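Local coordinates for Rho-class glutathione S-transferase (PDB 3QAV), which probably catalyses the conjugation of glutathione to electrophilic compounds, as glutathione S-transferases in general do, at residues A[159-162]-A[163-166]; A[200-203]-A[204-208]; A[220-223]-A[224-228]; A[42-45]-A[46-50]; A[179-182]-A[183-187]. All blocks are in the same frame, centred on the assembly; numbering follows the deposited sequence.

Contact 1. Residues A[159-162]-A[163-166]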
# COMPACT_ATOMS: atom_id res chain seq x y z
N HIS A 159 12.73 11.22 -11.31
CA HIS A 159 12.21 12.06 -12.38
C HIS A 159 11.16 11.32 -13.20
O HIS A 159 10.16 11.91 -13.62
CB HIS A 159 13.35 12.54 -13.28
CG HIS A 159 14.19 13.61 -12.66
ND1 HIS A 159 15.37 14.05 -13.22
CD2 HIS A 159 14.01 14.36 -11.55
CE1 HIS A 159 15.88 15.02 -12.48
NE2 HIS A 159 15.07 15.23 -11.46
N VAL A 160 11.37 10.02 -13.41
CA VAL A 160 10.41 9.23 -14.18
C VAL A 160 9.09 9.14 -13.43
O VAL A 160 8.02 9.38 -13.99
CB VAL A 160 10.93 7.80 -14.43
CG1 VAL A 160 9.84 6.95 -15.06
CG2 VAL A 160 12.15 7.85 -15.33
N GLU A 161 9.16 8.81 -12.14
CA GLU A 161 7.96 8.71 -11.32
C GLU A 161 7.15 10.01 -11.36
O GLU A 161 5.95 10.00 -11.62
CB GLU A 161 8.36 8.39 -9.89
CG GLU A 161 7.19 8.27 -8.92
CD GLU A 161 6.20 7.18 -9.29
OE1 GLU A 161 6.63 6.07 -9.69
OE2 GLU A 161 4.98 7.42 -9.16
N LEU A 162 7.82 11.14 -11.09
CA LEU A 162 7.15 12.43 -11.09
C LEU A 162 6.51 12.75 -12.44
O LEU A 162 5.49 13.43 -12.50
CB LEU A 162 8.15 13.54 -10.72
CG LEU A 162 8.27 13.94 -9.24
CD1 LEU A 162 8.17 12.71 -8.35
CD2 LEU A 162 9.59 14.67 -9.01
N GLY A 163 7.11 12.24 -13.51
CA GLY A 163 6.57 12.47 -14.84
C GLY A 163 5.15 11.97 -14.96
O GLY A 163 4.29 12.62 -15.56
N HIS A 164 4.89 10.80 -14.38
CA HIS A 164 3.56 10.21 -14.42
C HIS A 164 2.52 11.15 -13.84
O HIS A 164 1.51 11.44 -14.46
CB HIS A 164 3.55 8.90 -13.64
CG HIS A 164 4.33 7.80 -14.29
ND1 HIS A 164 5.28 7.06 -13.61
CD2 HIS A 164 4.27 7.29 -15.54
CE1 HIS A 164 5.77 6.14 -14.42
NE2 HIS A 164 5.18 6.25 -15.59
N TRP A 165 2.80 11.65 -12.63
CA TRP A 165 1.88 12.55 -11.96
C TRP A 165 1.76 13.88 -12.69
O TRP A 165 0.68 14.49 -12.72
CB TRP A 165 2.32 12.74 -10.51
CG TRP A 165 2.47 11.43 -9.80
CD1 TRP A 165 3.62 10.72 -9.62
CD2 TRP A 165 1.42 10.61 -9.27
NE1 TRP A 165 3.36 9.51 -9.03
CE2 TRP A 165 2.01 9.42 -8.80
CE3 TRP A 165 0.03 10.76 -9.16
CZ2 TRP A 165 1.26 8.39 -8.22
CZ3 TRP A 165 -0.71 9.74 -8.58
CH2 TRP A 165 -0.09 8.56 -8.12
N GLU A 166 2.86 14.34 -13.28
CA GLU A 166 2.84 15.59 -14.05
C GLU A 166 1.80 15.40 -15.15
O GLU A 166 0.93 16.26 -15.36
CB GLU A 166 4.22 15.83 -14.67
CG GLU A 166 4.35 17.09 -15.54
CD GLU A 166 4.25 18.38 -14.74
OE1 GLU A 166 4.62 18.38 -13.55
OE2 GLU A 166 3.83 19.41 -15.32

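Contact 2. Residues A[200-203]-A[204-208]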
# COMPACT_ATOMS: atom_id res chain seq x y z
N ALA A 200 12.56 20.68 -3.11
CA ALA A 200 12.44 20.49 -4.55
C ALA A 200 11.91 21.78 -5.20
O ALA A 200 11.03 22.45 -4.65
CB ALA A 200 11.51 19.34 -4.86
N ASN A 201 12.47 22.13 -6.35
CA ASN A 201 12.06 23.32 -7.10
C ASN A 201 11.32 22.80 -8.31
O ASN A 201 11.92 22.49 -9.34
CB ASN A 201 13.30 24.13 -7.53
CG ASN A 201 12.94 25.45 -8.21
OD1 ASN A 201 13.81 26.23 -8.59
ND2 ASN A 201 11.64 25.70 -8.37
N LEU A 202 10.00 22.70 -8.17
CA LEU A 202 9.12 22.17 -9.20
C LEU A 202 8.59 23.18 -10.21
O LEU A 202 8.08 22.81 -11.27
CB LEU A 202 7.92 21.48 -8.55
CG LEU A 202 8.21 20.48 -7.43
CD1 LEU A 202 6.89 20.00 -6.82
CD2 LEU A 202 9.00 19.32 -8.00
N LYS A 203 8.70 24.47 -9.87
CA LYS A 203 8.18 25.52 -10.73
C LYS A 203 8.33 25.33 -12.23
O LYS A 203 7.34 25.35 -12.96
CB LYS A 203 8.76 26.88 -10.34
CG LYS A 203 8.24 28.01 -11.23
CD LYS A 203 8.42 29.39 -10.60
CE LYS A 203 9.87 29.73 -10.34
NZ LYS A 203 10.47 28.91 -9.25
N ASP A 204 9.56 25.14 -12.71
CA ASP A 204 9.77 25.00 -14.14
C ASP A 204 9.90 23.57 -14.68
O ASP A 204 9.55 23.31 -15.83
CB ASP A 204 10.97 25.84 -14.55
CG ASP A 204 10.78 27.31 -14.22
OD1 ASP A 204 9.85 27.93 -14.78
OD2 ASP A 204 11.55 27.84 -13.40
N SER A 205 10.40 22.65 -13.86
CA SER A 205 10.56 21.27 -14.30
C SER A 205 9.23 20.51 -14.31
O SER A 205 8.98 19.70 -15.21
CB SER A 205 11.58 20.56 -13.41
OG SER A 205 11.28 20.72 -12.04
N TYR A 206 8.38 20.77 -13.32
CA TYR A 206 7.08 20.11 -13.20
C TYR A 206 6.02 21.16 -12.89
O TYR A 206 5.45 21.19 -11.80
CB TYR A 206 7.11 19.08 -12.07
CG TYR A 206 8.03 17.92 -12.35
CD1 TYR A 206 7.69 16.94 -13.28
CD2 TYR A 206 9.24 17.80 -11.68
CE1 TYR A 206 8.54 15.88 -13.54
CE2 TYR A 206 10.10 16.74 -11.93
CZ TYR A 206 9.74 15.78 -12.87
OH TYR A 206 10.59 14.73 -13.12
N PRO A 207 5.72 22.02 -13.87
CA PRO A 207 4.73 23.10 -13.72
C PRO A 207 3.33 22.71 -13.24
O PRO A 207 2.73 23.44 -12.46
CB PRO A 207 4.72 23.75 -15.11
CG PRO A 207 5.14 22.62 -16.02
CD PRO A 207 6.25 21.98 -15.24
N ASN A 208 2.81 21.57 -13.68
CA ASN A 208 1.47 21.16 -13.27
C ASN A 208 1.43 20.69 -11.82
O ASN A 208 0.45 20.94 -11.11
CB ASN A 208 0.91 20.08 -14.18
CG ASN A 208 0.74 20.55 -15.60
OD1 ASN A 208 1.56 20.26 -16.47
ND2 ASN A 208 -0.32 21.31 -15.85
O HOH W 1 11.65 23.63 -11.73

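Contact 3. Residues A[220-223]-A[224-228]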
# COMPACT_ATOMS: atom_id res chain seq x y z
N PRO A 220 -8.07 25.69 2.68
CA PRO A 220 -8.18 25.79 4.14
C PRO A 220 -7.89 24.54 4.98
O PRO A 220 -7.23 24.64 6.02
CB PRO A 220 -9.60 26.34 4.35
CG PRO A 220 -10.32 25.93 3.10
CD PRO A 220 -9.30 26.16 2.03
N THR A 221 -8.37 23.38 4.54
CA THR A 221 -8.14 22.14 5.29
C THR A 221 -6.67 21.75 5.31
O THR A 221 -6.20 21.15 6.28
CB THR A 221 -8.94 20.96 4.70
OG1 THR A 221 -8.61 20.79 3.32
CG2 THR A 221 -10.44 21.21 4.83
N ILE A 222 -5.94 22.07 4.24
CA ILE A 222 -4.52 21.76 4.17
C ILE A 222 -3.78 22.74 5.07
O ILE A 222 -2.87 22.35 5.80
CB ILE A 222 -3.95 21.87 2.71
CG1 ILE A 222 -4.29 20.62 1.89
CG2 ILE A 222 -2.43 21.99 2.75
CD1 ILE A 222 -5.74 20.49 1.51
N VAL A 223 -4.17 24.01 5.02
CA VAL A 223 -3.54 25.02 5.86
C VAL A 223 -3.64 24.60 7.32
O VAL A 223 -2.67 24.72 8.07
CB VAL A 223 -4.24 26.40 5.71
CG1 VAL A 223 -3.62 27.41 6.67
CG2 VAL A 223 -4.10 26.89 4.28
N LYS A 224 -4.81 24.09 7.70
CA LYS A 224 -5.07 23.64 9.06
C LYS A 224 -4.27 22.40 9.46
O LYS A 224 -4.03 22.16 10.64
CB LYS A 224 -6.56 23.32 9.24
CG LYS A 224 -7.49 24.50 9.06
CD LYS A 224 -8.93 24.11 9.41
CE LYS A 224 -9.83 25.33 9.58
NZ LYS A 224 -9.86 26.17 8.35
N THR A 225 -3.85 21.60 8.49
CA THR A 225 -3.12 20.39 8.83
C THR A 225 -1.64 20.35 8.46
O THR A 225 -1.06 19.27 8.41
CB THR A 225 -3.82 19.18 8.22
OG1 THR A 225 -3.96 19.38 6.81
CG2 THR A 225 -5.20 18.99 8.86
N MET A 226 -1.04 21.50 8.20
CA MET A 226 0.39 21.51 7.88
C MET A 226 1.10 20.93 9.10
O MET A 226 0.68 21.16 10.23
CB MET A 226 0.89 22.94 7.62
CG MET A 226 0.34 23.62 6.35
SD MET A 226 0.82 22.81 4.80
CE MET A 226 2.57 23.19 4.74
N PRO A 227 2.17 20.14 8.88
CA PRO A 227 2.92 19.54 9.99
C PRO A 227 3.39 20.64 10.95
O PRO A 227 4.18 21.50 10.57
CB PRO A 227 4.09 18.86 9.28
CG PRO A 227 3.47 18.43 7.98
CD PRO A 227 2.66 19.65 7.58
N PRO A 228 2.91 20.61 12.20
CA PRO A 228 3.30 21.63 13.17
C PRO A 228 4.77 21.97 13.35
O PRO A 228 5.10 23.14 13.57
CB PRO A 228 2.65 21.14 14.47
CG PRO A 228 2.39 19.69 14.23
CD PRO A 228 1.97 19.65 12.80
O HOH W 2 -7.51 27.17 7.51

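Contact 4. Residues A[42-45]-A[46-50]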
# COMPACT_ATOMS: atom_id res chain seq x y z
N LEU A 42 -5.92 13.28 8.99
CA LEU A 42 -6.39 14.60 9.39
C LEU A 42 -7.14 15.28 8.25
O LEU A 42 -8.13 15.98 8.48
CB LEU A 42 -5.21 15.47 9.83
CG LEU A 42 -4.39 14.96 11.03
CD1 LEU A 42 -3.27 15.95 11.34
CD2 LEU A 42 -5.30 14.78 12.24
N LEU A 43 -6.66 15.09 7.02
CA LEU A 43 -7.29 15.69 5.85
C LEU A 43 -8.68 15.14 5.63
O LEU A 43 -9.61 15.89 5.33
CB LEU A 43 -6.43 15.46 4.60
CG LEU A 43 -5.22 16.39 4.43
CD1 LEU A 43 -4.53 16.09 3.12
CD2 LEU A 43 -5.69 17.84 4.45
N VAL A 44 -8.84 13.83 5.75
CA VAL A 44 -10.15 13.22 5.58
C VAL A 44 -11.13 13.76 6.62
O VAL A 44 -12.25 14.13 6.30
CB VAL A 44 -10.09 11.68 5.73
CG1 VAL A 44 -11.51 11.10 5.76
CG2 VAL A 44 -9.31 11.09 4.58
N LEU A 45 -10.69 13.81 7.88
CA LEU A 45 -11.53 14.32 8.96
C LEU A 45 -11.94 15.78 8.72
O LEU A 45 -13.10 16.13 8.86
CB LEU A 45 -10.81 14.21 10.30
CG LEU A 45 -10.62 12.81 10.90
CD1 LEU A 45 -9.58 12.87 12.03
CD2 LEU A 45 -11.95 12.27 11.41
N GLN A 46 -10.97 16.61 8.36
CA GLN A 46 -11.21 18.02 8.10
C GLN A 46 -12.12 18.22 6.89
O GLN A 46 -13.10 18.96 6.95
CB GLN A 46 -9.89 18.76 7.86
CG GLN A 46 -8.98 18.90 9.08
CD GLN A 46 -9.48 19.92 10.08
OE1 GLN A 46 -9.96 20.99 9.71
NE2 GLN A 46 -9.34 19.61 11.37
N GLU A 47 -11.80 17.56 5.78
CA GLU A 47 -12.59 17.69 4.57
C GLU A 47 -14.05 17.29 4.80
O GLU A 47 -14.97 17.96 4.32
CB GLU A 47 -12.00 16.82 3.45
CG GLU A 47 -10.71 17.38 2.87
CD GLU A 47 -10.95 18.58 1.98
OE1 GLU A 47 -9.99 19.31 1.69
OE2 GLU A 47 -12.11 18.78 1.55
N LYS A 48 -14.26 16.21 5.54
CA LYS A 48 -15.61 15.74 5.82
C LYS A 48 -16.23 16.48 7.00
O LYS A 48 -17.37 16.21 7.38
CB LYS A 48 -15.59 14.23 6.09
CG LYS A 48 -14.91 13.44 4.98
CD LYS A 48 -14.81 11.96 5.29
CE LYS A 48 -16.15 11.26 5.18
NZ LYS A 48 -16.72 11.26 3.80
N LYS A 49 -15.48 17.42 7.56
CA LYS A 49 -15.93 18.24 8.69
C LYS A 49 -16.28 17.46 9.96
O LYS A 49 -17.07 17.92 10.77
CB LYS A 49 -17.15 19.08 8.29
CG LYS A 49 -16.97 19.91 7.02
CD LYS A 49 -18.13 20.90 6.87
CE LYS A 49 -18.06 21.68 5.57
NZ LYS A 49 -18.38 20.84 4.38
N ILE A 50 -15.69 16.28 10.13
CA ILE A 50 -15.97 15.47 11.32
C ILE A 50 -15.24 16.02 12.55
O ILE A 50 -14.04 16.26 12.51
CB ILE A 50 -15.55 14.00 11.11
CG1 ILE A 50 -16.35 13.39 9.95
CG2 ILE A 50 -15.75 13.20 12.38
CD1 ILE A 50 -15.85 12.05 9.49

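Contact 5. Residues A[179-182]-A[183-187]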
# COMPACT_ATOMS: atom_id res chain seq x y z
N LYS A 179 -11.51 16.22 -11.90
CA LYS A 179 -11.53 17.68 -11.82
C LYS A 179 -12.08 18.14 -10.47
O LYS A 179 -12.32 19.33 -10.26
CB LYS A 179 -12.38 18.25 -12.96
CG LYS A 179 -11.74 18.08 -14.33
CD LYS A 179 -12.63 18.61 -15.43
CE LYS A 179 -11.99 18.38 -16.80
NZ LYS A 179 -10.68 19.08 -16.93
N GLU A 180 -12.26 17.19 -9.56
CA GLU A 180 -12.75 17.47 -8.21
C GLU A 180 -11.80 16.87 -7.18
O GLU A 180 -11.10 15.89 -7.45
CB GLU A 180 -14.14 16.87 -8.00
CG GLU A 180 -15.30 17.71 -8.52
CD GLU A 180 -16.64 17.05 -8.25
OE1 GLU A 180 -16.83 16.49 -7.15
OE2 GLU A 180 -17.52 17.10 -9.13
N PHE A 181 -11.79 17.46 -5.99
CA PHE A 181 -10.96 16.96 -4.89
C PHE A 181 -11.56 15.60 -4.49
O PHE A 181 -12.78 15.46 -4.38
CB PHE A 181 -11.05 17.95 -3.72
CG PHE A 181 -10.37 17.47 -2.47
CD1 PHE A 181 -9.04 17.80 -2.22
CD2 PHE A 181 -11.06 16.69 -1.54
CE1 PHE A 181 -8.41 17.37 -1.05
CE2 PHE A 181 -10.44 16.25 -0.37
CZ PHE A 181 -9.11 16.59 -0.12
N THR A 182 -10.71 14.60 -4.28
CA THR A 182 -11.17 13.27 -3.90
C THR A 182 -10.17 12.59 -2.97
O THR A 182 -9.13 13.17 -2.66
CB THR A 182 -11.36 12.35 -5.13
OG1 THR A 182 -10.09 12.13 -5.75
CG2 THR A 182 -12.30 13.00 -6.14
N MET A 183 -10.48 11.37 -2.54
CA MET A 183 -9.59 10.63 -1.65
C MET A 183 -8.19 10.54 -2.24
O MET A 183 -7.21 10.50 -1.51
CB MET A 183 -10.13 9.22 -1.40
CG MET A 183 -9.36 8.46 -0.31
SD MET A 183 -9.52 9.22 1.32
CE MET A 183 -11.12 8.63 1.83
N ALA A 184 -8.09 10.51 -3.57
CA ALA A 184 -6.79 10.42 -4.24
C ALA A 184 -5.87 11.59 -3.87
O ALA A 184 -4.66 11.41 -3.71
CB ALA A 184 -6.97 10.36 -5.75
N ASP A 185 -6.44 12.78 -3.74
CA ASP A 185 -5.65 13.95 -3.39
C ASP A 185 -5.18 13.89 -1.94
O ASP A 185 -4.15 14.45 -1.57
CB ASP A 185 -6.44 15.23 -3.64
CG ASP A 185 -6.77 15.41 -5.10
OD1 ASP A 185 -7.92 15.15 -5.50
OD2 ASP A 185 -5.85 15.81 -5.85
N VAL A 186 -5.95 13.19 -1.11
CA VAL A 186 -5.61 13.03 0.29
C VAL A 186 -4.32 12.21 0.38
O VAL A 186 -3.46 12.47 1.23
CB VAL A 186 -6.73 12.26 1.03
CG1 VAL A 186 -6.23 11.76 2.37
CG2 VAL A 186 -7.94 13.16 1.22
N PHE A 187 -4.19 11.23 -0.50
CA PHE A 187 -3.01 10.38 -0.52
C PHE A 187 -1.84 11.05 -1.22
O PHE A 187 -0.70 10.96 -0.79
CB PHE A 187 -3.31 9.06 -1.24
CG PHE A 187 -4.15 8.09 -0.44
CD1 PHE A 187 -5.36 8.49 0.12
CD2 PHE A 187 -3.73 6.77 -0.25
CE1 PHE A 187 -6.14 7.59 0.85
CE2 PHE A 187 -4.50 5.87 0.47
CZ PHE A 187 -5.71 6.28 1.02
O HOH W 3 -9.20 13.95 -7.73

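Contact 1. Residues A[159-162]-A[163-166]
Glu-161 and Trp-165, one turn apart on helix 148-172, run side by side and meet at their polar ends, where Trp-165 NE1 donates to Glu-161 OE2 over 2.6 Å. The N-H...O angle is 152°; OE2 uses its anti lone pair and lies 17° out of the indole plane. Glu-161 CG stands anti to the backbone N and the chain bends at chi2 (60°), bringing the carboxylate alongside the indole edge. Asn-131 holds OE1 and Arg-75 of the second subunit forms a salt bridge with OE2, so the buried carboxylate is probably stabilised in its charged form. A phenylalanine in place of Trp-165 would probably leave OE2 without its indole donor and the carboxylate less firmly fixed. The looser side carries exposed Val-160 and partly exposed His-164: Val-160 CG1 comes to 4.2 Å from His-164 CE1, and Val-160 O lies over one imidazole face, 3.6 Å from His-164 ND1. On the packed side, Trp-165 stacks on Phe-188 of helix 183-197 and touches helices 112-124 and 126-131, while Leu-162 rests on Tyr-206, just before helix 207-217.

Contact 2. Residues A[200-203]-A[204-208]
Leu-202 sets its CD2 methyl against the ring of Tyr-206, reaching Tyr-206 CD2 at 4.0 Å, with the two side chains crossing obliquely. The backbone brings them together: Tyr-206 N donates to Leu-202 O over 2.9 Å at an N-H...O angle of 148°. Tyr-206 CG lies anti to its own carbonyl carbon (chi1 -66°), and the ring runs on toward helix 148-172, where its hydroxyl bonds to His-159 O. A water ties the outer part of the turn together, donating to Asn-201 O and accepting from Ser-205 N, each at 2.7 Å. Ser-205 OG comes within 3.3 Å of Asn-201 O, although OG is hydrogen-bonded to Cys-243 O at the C-terminus. On the solvent side Lys-203 and Asp-204 lie alongside each other; their charged atoms, Lys-203 NZ and Asp-204 OD2, stay 4.4 Å apart, beyond a salt bridge. Pro-207 CA adds a C-H...O contact to Lys-203 O at 3.5 Å. The i to i+4 backbone bond closes an alpha-turn, which leads directly into helix 207-217 of the helical C-terminal domain, with Tyr-206 at the N-cap and Pro-207, which has no N-H to satisfy, in the first turn.

Contact 3. Residues A[220-223]-A[224-228]
Helix 220-224 makes a regular i to i+4 bond from Lys-224 N to Pro-220 O (3.0 Å, N-H...O 155°), whereas the next amide, Thr-225 N, bonds to Ile-222 O at 3.0 Å from well above the carbonyl plane and keeps only a weak bond to Thr-221 O. Thr-225 strengthens this last turn with its side chain: OG1 donates to Thr-221 O over 2.9 Å, tilted 16° from the carbonyl plane. Its chi1 of 55° places OG1 between the backbone N and carbonyl carbon, folded back over the turn. The same buried hydroxyl oxygen is bonded to Trp-39 NE1, so it links the helix end to helix 36-47. Lys-224 lies back along the helix, with CG 3.1 Å from Pro-220 O. A bend at chi4 turns its ammonium toward a water that accepts from Lys-224 NZ at 2.7 Å and donates to Pro-220 O at 2.9 Å, a bridge at the surface. Across the turn, Ile-222 CG2 meets Met-226 SD at 3.9 Å. Thr-221 OG1 is hydrogen-bonded to Glu-47 OE1. These features describe the end of a short helix closed by a threonine side chain on the carbonyl four residues back; it lies against helix 36-47 of the thioredoxin-like domain, with the Thr-225 side chain about 11 Å from that of the glutathione-binding Ser-35.

Contact 4. Residues A[42-45]-A[46-50]
Lys-48 folds back over Val-44, four residues earlier on helix 36-47, and nearly every carbon of its chain can be placed in turn. CB lies close to Val-44 O, and CG comes to 3.0 Å from that same oxygen, which already accepts Lys-48 N in the helical bond. CG is anti to the carbonyl carbon (chi1 -54°), and this sends the chain back along the preceding turn. CD then presses on Val-44 CG1 at 3.4 Å, tighter than normal van der Waals contact, the two side chains lying alongside and pointing the same way. Bends at chi3 and chi4 carry CE and the ammonium aside, where NZ makes a salt bridge with Glu-99 and a hydrogen bond to Val-105 O. At the helix terminus Lys-49 takes a positive phi (61°), and a Schellman motif forms: Ile-50 N donates to Leu-45 O and Lys-49 N to Gln-46 O, both at 2.9 Å. After the reversal the bond from CA to CB of Ile-50 points toward the helix, and Ile-50 CB and CG2 each lie 4.0 Å from Leu-45 CD2, the side chains crossing at about a right angle. Within the beta-alpha-beta unit of strand 28-31, helix 36-47 and strand 53-56, the turn starts the chain on its way to strand 53-56; Val-44 and Leu-45 pack on Leu-98 of helix 91-101, and Leu-43 faces Ile-222 of helix 220-224 and Pro-190 of helix 183-197.

Contact 5. Residues A[179-182]-A[183-187]
Thr-182 and Asp-185 form a capping box at the start of helix 183-197, the Ser/Thr-X-X-Asp arrangement familiar from the glutathione transferase fold. The bond from CA to CB of Asp-185 points toward the loop, and OD1 accepts Thr-182 N over 3.1 Å on its anti lone pair, with an N-H...O angle of 155°. In return Thr-182 turns OG1 over the first turn (chi1 64°), where it takes a weak bond from Ala-184 N at 3.4 Å, while Thr-182 O receives Asp-185 N at 2.9 Å. Phe-181 runs past Asp-185 in the opposite direction, its ring plane 18° from the carboxylate plane. Phe-181 CE1 lies 3.9 Å from Asp-185 CB, and farther along the ring CZ meets Val-186 CG2, the side chains of Phe-181 and Val-186 crossing at a slant. The other carboxylate oxygen, OD2, is bonded to Tyr-212 OH and Val-176 N, so both oxygens of this buried group have partners and its rotation is fixed. An alanine here removes both oxygens; Thr-182 N and Val-176 N would probably be left without this acceptor, Tyr-212 OH without its partner, and the loop less firmly tied to the helix. One water completes the network: it donates to Asp-185 OD1 and to Glu-180 O and accepts from Thr-182 OG1, the last at 2.8 Å.

Contact 5 is the most buried of the set, whereas contacts 1 to 4 each combine a packed face with a more exposed side. Polar bonds, among them Glu-166 OE2 with Asn-208 N, join contacts 1 and 2 and so tie helix 148-172 to the start of helix 207-217. Contacts 3 and 4 likewise share a polar tie, between helix 220-224 and helix 36-47. Contacts 4 and 5 instead touch across the two domains largely by apolar packing, Val-44 against Met-183 and Val-186. Helix starts are served by turn and capping bonds in contacts 2 and 5, helix ends by a threonine hydroxyl or a Schellman turn in contacts 3 and 4; mid-helix contact 1 reaches the second subunit.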